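Local coordinates for protein endo-1,4-beta-mannanase (Eisenia fetida, PDB 5Y6T) that probably hydrolyses internal beta-1,4-mannosidic linkages of mannans, as an earthworm endo-1,4-beta-mannanase of glycoside hydrolase family 5, at residues N83-G88 against D135-T140; Q144-M149 against A213-A218. All blocks are in the same frame, centred on the assembly; numbering follows the deposited sequence. Where two conformers were deposited one is given.

Overall arrangement
Both interactions use helix 135-152, which follows strand 112-119 in the barrel expected of a GH5 enzyme. Interaction 1 sets the loop and short strand 83-88 against its first turns; interaction 2 packs its middle on the neighbouring helix 201-218. Their centres are 14 Å apart and on the same side of the chain's centre, at 23 Å for interaction 1 and 17 Å for interaction 2, so the first is the more peripheral. They meet where Val86 CG1 rests on Ala145 CB at 3.9 Å. In GH5 enzymes the active site lies at the C-terminal ends of the barrel strands; interaction 1 adds hydrogen bonds to its packing, interaction 2 is apolar packing alone, and both join elements around those strands.

Interaction 1. Residues N83-G88 against D135-T140; sequences NGYVVG and DSKLQT
The hairpin of strands 79-80 and 86-88, part of the connection from barrel strand 65-72 to helix 95-108, leans through Tyr85 and Val86 on Lys137 and Thr140 in the first turns of helix 135-152. One link is a backbone-to-side-chain hydrogen bond: Val86 N donates to Thr140 OG1 over 2.8 Å, at an N-H...O angle of 162°. The same hydroxyl gives its proton to Lys137 O, one helical turn earlier, at 2.6 Å, meeting a lone pair in the carbonyl plane. A chi1 of 70° sets Thr140 OG1 between its own backbone N and carbonyl carbon, where it can serve both bonds, and two partners fix its rotation. Thr140 CG2 meanwhile meets Tyr85 CD1 obliquely at 3.8 Å. Replacing Thr140 with a valine would probably leave Val86 N without its acceptor on the helix and weaken the hold on the hairpin. The Tyr85 ring lies across the Lys137 chain at about a right angle: Lys137 CE sits over one face, offset toward the rim, and Lys137 CG approaches Tyr85 CE1 to 3.6 Å. Ser136 OG comes at the ring edge, 3.5 Å from Tyr85 CE1, but its hydrogen bond goes to Asp134. Extended beyond CG, Lys137 carries NZ past the ring to a weak hydrogen bond with Asn83 O at 3.1 Å. Gly84 suits this passage, since at its backbone angles a CB would jam against Asn83 O and also crowd Lys137 NZ. Asp81 OD1 accepts hydrogen bonds from the N atoms of Asn83 and Tyr85, bracing the turn, while Val86 also packs on Phe80, Tyr141 and Ala145. The contact thus ties a hairpin inserted between barrel strand 65-72 and helix 95-108 to an outer helix of the (beta/alpha)8 barrel expected of a GH5 enzyme.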
loop_
_atom_site.group_PDB
_atom_site.type_symbol
_atom_site.label_atom_id
_atom_site.label_comp_id
_atom_site.label_asym_id
_atom_site.label_seq_id
_atom_site.Cartn_x
_atom_site.Cartn_y
_atom_site.Cartn_z
ATOM N N ASN A 83 8.953 11.282 -25.771
ATOM C CA ASN A 83 9.378 9.948 -26.024
ATOM C C ASN A 83 9.068 8.952 -24.895
ATOM O O ASN A 83 9.415 7.802 -25.006
ATOM C CB ASN A 83 10.858 9.929 -26.276
ATOM C CG ASN A 83 11.216 10.600 -27.610
ATOM O OD1 ASN A 83 10.588 10.320 -28.611
ATOM N ND2 ASN A 83 12.232 11.441 -27.614
ATOM N N GLY A 84 8.426 9.411 -23.831
ATOM C CA GLY A 84 8.004 8.554 -22.709
ATOM C C GLY A 84 9.014 8.494 -21.588
ATOM O O GLY A 84 8.797 7.725 -20.661
ATOM N N TYR A 85 10.114 9.251 -21.677
ATOM C CA TYR A 85 11.081 9.324 -20.549
ATOM C C TYR A 85 10.490 10.235 -19.487
ATOM O O TYR A 85 9.827 11.257 -19.767
ATOM C CB TYR A 85 12.455 9.830 -20.975
ATOM C CG TYR A 85 13.077 8.825 -21.908
ATOM C CD1 TYR A 85 13.665 7.668 -21.448
ATOM C CD2 TYR A 85 12.919 8.974 -23.253
ATOM C CE1 TYR A 85 14.143 6.705 -22.288
ATOM C CE2 TYR A 85 13.410 7.989 -24.107
ATOM C CZ TYR A 85 13.989 6.876 -23.610
ATOM O OH TYR A 85 14.473 5.903 -24.467
ATOM N N VAL A 86 10.733 9.915 -18.232
ATOM C CA VAL A 86 10.189 10.775 -17.170
ATOM C C VAL A 86 11.153 11.959 -16.874
ATOM O O VAL A 86 12.355 11.772 -16.758
ATOM C CB VAL A 86 9.892 9.934 -15.879
ATOM C CG1 VAL A 86 9.536 10.824 -14.696
ATOM C CG2 VAL A 86 8.802 8.871 -16.125
ATOM N N VAL A 87 10.593 13.152 -16.740
ATOM C CA VAL A 87 11.358 14.368 -16.501
ATOM C C VAL A 87 11.145 14.943 -15.125
ATOM O O VAL A 87 11.933 15.791 -14.695
ATOM C CB VAL A 87 11.130 15.472 -17.573
ATOM C CG1 VAL A 87 11.632 15.001 -18.912
ATOM C CG2 VAL A 87 9.665 15.950 -17.604
ATOM N N GLY A 88 10.189 14.399 -14.384
ATOM C CA GLY A 88 9.935 14.878 -13.033
ATOM C C GLY A 88 8.701 14.260 -12.476
ATOM O O GLY A 88 8.037 13.470 -13.157
ATOM N N ASP A 135 13.203 -0.812 -19.254
ATOM C CA ASP A 135 14.040 -0.418 -18.144
ATOM C C ASP A 135 14.695 0.938 -18.309
ATOM O O ASP A 135 15.016 1.588 -17.329
ATOM C CB ASP A 135 15.103 -1.496 -17.896
ATOM C CG ASP A 135 14.550 -2.684 -17.095
ATOM O OD1 ASP A 135 13.415 -2.582 -16.517
ATOM O OD2 ASP A 135 15.261 -3.730 -17.005
ATOM N N SER A 136 14.989 1.316 -19.549
ATOM C CA SER A 136 15.585 2.657 -19.785
ATOM C C SER A 136 14.620 3.761 -19.356
ATOM O O SER A 136 15.018 4.749 -18.713
ATOM C CB SER A 136 16.046 2.809 -21.259
ATOM O OG SER A 136 15.046 3.318 -22.131
ATOM N N LYS A 137 13.353 3.571 -19.661
ATOM C CA LYS A 137 12.329 4.525 -19.209
ATOM C C LYS A 137 12.064 4.480 -17.710
ATOM O O LYS A 137 12.006 5.528 -17.049
ATOM C CB LYS A 137 11.051 4.351 -20.006
ATOM C CG LYS A 137 11.278 4.773 -21.436
ATOM C CD LYS A 137 10.108 4.562 -22.350
ATOM C CE LYS A 137 10.361 5.118 -23.801
ATOM N NZ LYS A 137 9.208 4.760 -24.738
ATOM N N LEU A 138 11.944 3.257 -17.167
ATOM C CA LEU A 138 11.846 3.093 -15.718
ATOM C C LEU A 138 12.967 3.779 -14.983
ATOM O O LEU A 138 12.745 4.439 -13.960
ATOM C CB LEU A 138 11.789 1.584 -15.375
ATOM C CG LEU A 138 11.686 1.291 -13.880
ATOM C CD1 LEU A 138 10.455 1.976 -13.292
ATOM C CD2 LEU A 138 11.692 -0.246 -13.750
ATOM N N GLN A 139 14.194 3.677 -15.507
ATOM C CA GLN A 139 15.302 4.285 -14.790
ATOM C C GLN A 139 15.156 5.837 -14.739
ATOM O O GLN A 139 15.607 6.446 -13.803
ATOM C CB GLN A 139 16.649 3.935 -15.439
ATOM C CG GLN A 139 17.821 4.317 -14.559
ATOM C CD GLN A 139 17.903 3.549 -13.260
ATOM O OE1 GLN A 139 17.504 2.344 -13.161
ATOM N NE2 GLN A 139 18.319 4.255 -12.203
ATOM N N THR A 140 14.559 6.461 -15.771
ATOM C CA THR A 140 14.277 7.877 -15.739
ATOM C C THR A 140 13.206 8.251 -14.707
ATOM O O THR A 140 13.302 9.243 -13.982
ATOM C CB THR A 140 13.987 8.440 -17.158
ATOM O OG1 THR A 140 12.705 7.967 -17.667
ATOM C CG2 THR A 140 15.195 8.196 -18.052
#

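Interaction 2. Residues Q144-M149 against A213-A218; sequences QALVPM and AAIKRA
Val147 of helix 135-152 faces two alanines of helix 201-218, one from each of two successive turns. Its CG2 reaches Ala214 CB at 4.0 Å and its CG1 reaches Ala218 CB at 4.1 Å. With chi1 at 163°, CG1 stands anti to the backbone N and CG2 anti to the carbonyl carbon, which divides the two methyls between the two alanines. Ala218 CB also comes within 3.8 Å of Val147 O, so here a methyl meets the backbone of the other helix directly. One residue earlier, Leu146 brings its branched end to Ile215: both methyls and CG gather on Ile215 CG1, the nearest approach being 3.9 Å from Leu146 CD2. No hydrogen bond crosses this interface, which is a seam of aliphatic groups. The small alanines allow the short segments to run with their axes 8.8 Å apart at closest, in the same general direction and crossing at -36°. Helix 135-152 is irregular here, with a wider pi-type turn at 144-146 and a kink at Pro148, whose ring nitrogen has no hydrogen to give to the preceding turn. Farther out, Ile142 extends the seam by touching both Val147 and Ala214, and Val150 extends it onto Ala218. Ile215 also packs on Val224 of strand 223-228, tying helix 201-218 to the barrel wall, while Met149 turns to Met95, Thr96 and Leu99 of helix 95-108. Salt bridges from Lys216 to Asp261 and from Arg217 to Asp255 bind helix 201-218 to later parts of the chain. Side-by-side packing of this kind, between helices following consecutive parallel strands 112-119 and 159-163, is that of the outer helical layer of a (beta/alpha)8 barrel.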
loop_
_atom_site.group_PDB
_atom_site.type_symbol
_atom_site.label_atom_id
_atom_site.label_comp_id
_atom_site.label_asym_id
_atom_site.label_seq_id
_atom_site.Cartn_x
_atom_site.Cartn_y
_atom_site.Cartn_z
ATOM N N GLN A 144 14.645 10.739 -11.988
ATOM C CA GLN A 144 14.126 12.096 -12.176
ATOM C C GLN A 144 12.929 12.420 -11.299
ATOM O O GLN A 144 12.613 13.566 -11.037
ATOM C CB GLN A 144 13.728 12.395 -13.627
ATOM C CG GLN A 144 14.812 12.332 -14.709
ATOM C CD GLN A 144 16.202 12.620 -14.246
ATOM O OE1 GLN A 144 16.980 11.723 -14.032
ATOM N NE2 GLN A 144 16.536 13.883 -14.142
ATOM N N ALA A 145 12.234 11.395 -10.841
ATOM C CA ALA A 145 11.034 11.606 -10.047
ATOM C C ALA A 145 11.171 10.963 -8.645
ATOM O O ALA A 145 11.151 11.688 -7.623
ATOM C CB ALA A 145 9.786 11.135 -10.818
ATOM N N LEU A 146 11.344 9.638 -8.597
ATOM C CA LEU A 146 11.219 8.883 -7.358
ATOM C C LEU A 146 12.335 9.198 -6.356
ATOM O O LEU A 146 12.066 9.549 -5.229
ATOM C CB LEU A 146 11.166 7.399 -7.662
ATOM C CG LEU A 146 10.837 6.427 -6.533
ATOM C CD1 LEU A 146 9.506 6.712 -5.820
ATOM C CD2 LEU A 146 10.970 4.979 -6.972
ATOM N N VAL A 147 13.588 9.043 -6.792
ATOM C CA VAL A 147 14.700 9.234 -5.868
ATOM C C VAL A 147 14.714 10.628 -5.295
ATOM O O VAL A 147 14.795 10.766 -4.069
ATOM C CB VAL A 147 16.055 8.815 -6.493
ATOM C CG1 VAL A 147 17.254 9.404 -5.702
ATOM C CG2 VAL A 147 16.155 7.265 -6.625
ATOM N N PRO A 148 14.598 11.663 -6.111
ATOM C CA PRO A 148 14.584 13.008 -5.516
ATOM C C PRO A 148 13.449 13.271 -4.507
ATOM O O PRO A 148 13.700 13.857 -3.439
ATOM C CB PRO A 148 14.419 13.919 -6.722
ATOM C CG PRO A 148 15.103 13.133 -7.824
ATOM C CD PRO A 148 14.601 11.726 -7.594
ATOM N N MET A 149 12.244 12.784 -4.842
ATOM C CA MET A 149 11.111 12.871 -3.940
ATOM C C MET A 149 11.336 12.127 -2.612
ATOM O O MET A 149 11.108 12.643 -1.526
ATOM C CB MET A 149 9.836 12.415 -4.654
ATOM C CG MET A 149 8.648 12.376 -3.761
ATOM S SD MET A 149 7.159 12.093 -4.717
ATOM C CE MET A 149 7.566 10.575 -5.508
ATOM N N ALA A 213 14.143 -0.929 -4.343
ATOM C CA ALA A 213 15.564 -0.781 -4.104
ATOM C C ALA A 213 15.883 0.734 -4.145
ATOM O O ALA A 213 16.611 1.279 -3.277
ATOM C CB ALA A 213 16.346 -1.484 -5.199
ATOM N N ALA A 214 15.350 1.427 -5.180
ATOM C CA ALA A 214 15.643 2.835 -5.343
ATOM C C ALA A 214 15.138 3.639 -4.150
ATOM O O ALA A 214 15.875 4.512 -3.662
ATOM C CB ALA A 214 15.039 3.414 -6.631
ATOM N N ILE A 215 13.906 3.361 -3.659
ATOM C CA ILE A 215 13.405 4.025 -2.438
ATOM C C ILE A 215 14.387 3.825 -1.219
ATOM O O ILE A 215 14.685 4.765 -0.489
ATOM C CB ILE A 215 11.974 3.524 -2.109
ATOM C CG1 ILE A 215 11.007 4.046 -3.178
ATOM C CG2 ILE A 215 11.622 3.871 -0.699
ATOM C CD1 ILE A 215 9.703 3.183 -3.151
ATOM N N LYS A 216 14.891 2.614 -1.082
ATOM C CA LYS A 216 15.724 2.287 0.076
ATOM C C LYS A 216 17.132 2.879 -0.057
ATOM O O LYS A 216 17.780 3.138 0.935
ATOM C CB LYS A 216 15.706 0.769 0.256
ATOM C CG LYS A 216 14.356 0.365 0.831
ATOM C CD LYS A 216 14.326 -1.042 1.253
ATOM C CE LYS A 216 13.076 -1.304 1.996
ATOM N NZ LYS A 216 13.140 -2.658 2.580
ATOM N N ARG A 217 17.631 3.034 -1.255
ATOM C CA ARG A 217 18.869 3.822 -1.439
ATOM C C ARG A 217 18.665 5.250 -1.117
ATOM O O ARG A 217 19.557 5.872 -0.515
ATOM C CB ARG A 217 19.404 3.655 -2.866
ATOM C CG ARG A 217 19.897 2.272 -3.127
ATOM C CD ARG A 217 20.821 2.186 -4.350
ATOM N NE ARG A 217 21.326 0.842 -4.363
ATOM C CZ ARG A 217 20.716 -0.180 -4.955
ATOM N NH1 ARG A 217 19.635 0.020 -5.645
ATOM N NH2 ARG A 217 21.218 -1.400 -4.843
ATOM N N ALA A 218 17.517 5.823 -1.508
ATOM C CA ALA A 218 17.249 7.251 -1.284
ATOM C C ALA A 218 16.933 7.522 0.172
ATOM O O ALA A 218 17.202 8.623 0.666
ATOM C CB ALA A 218 16.109 7.689 -2.171
#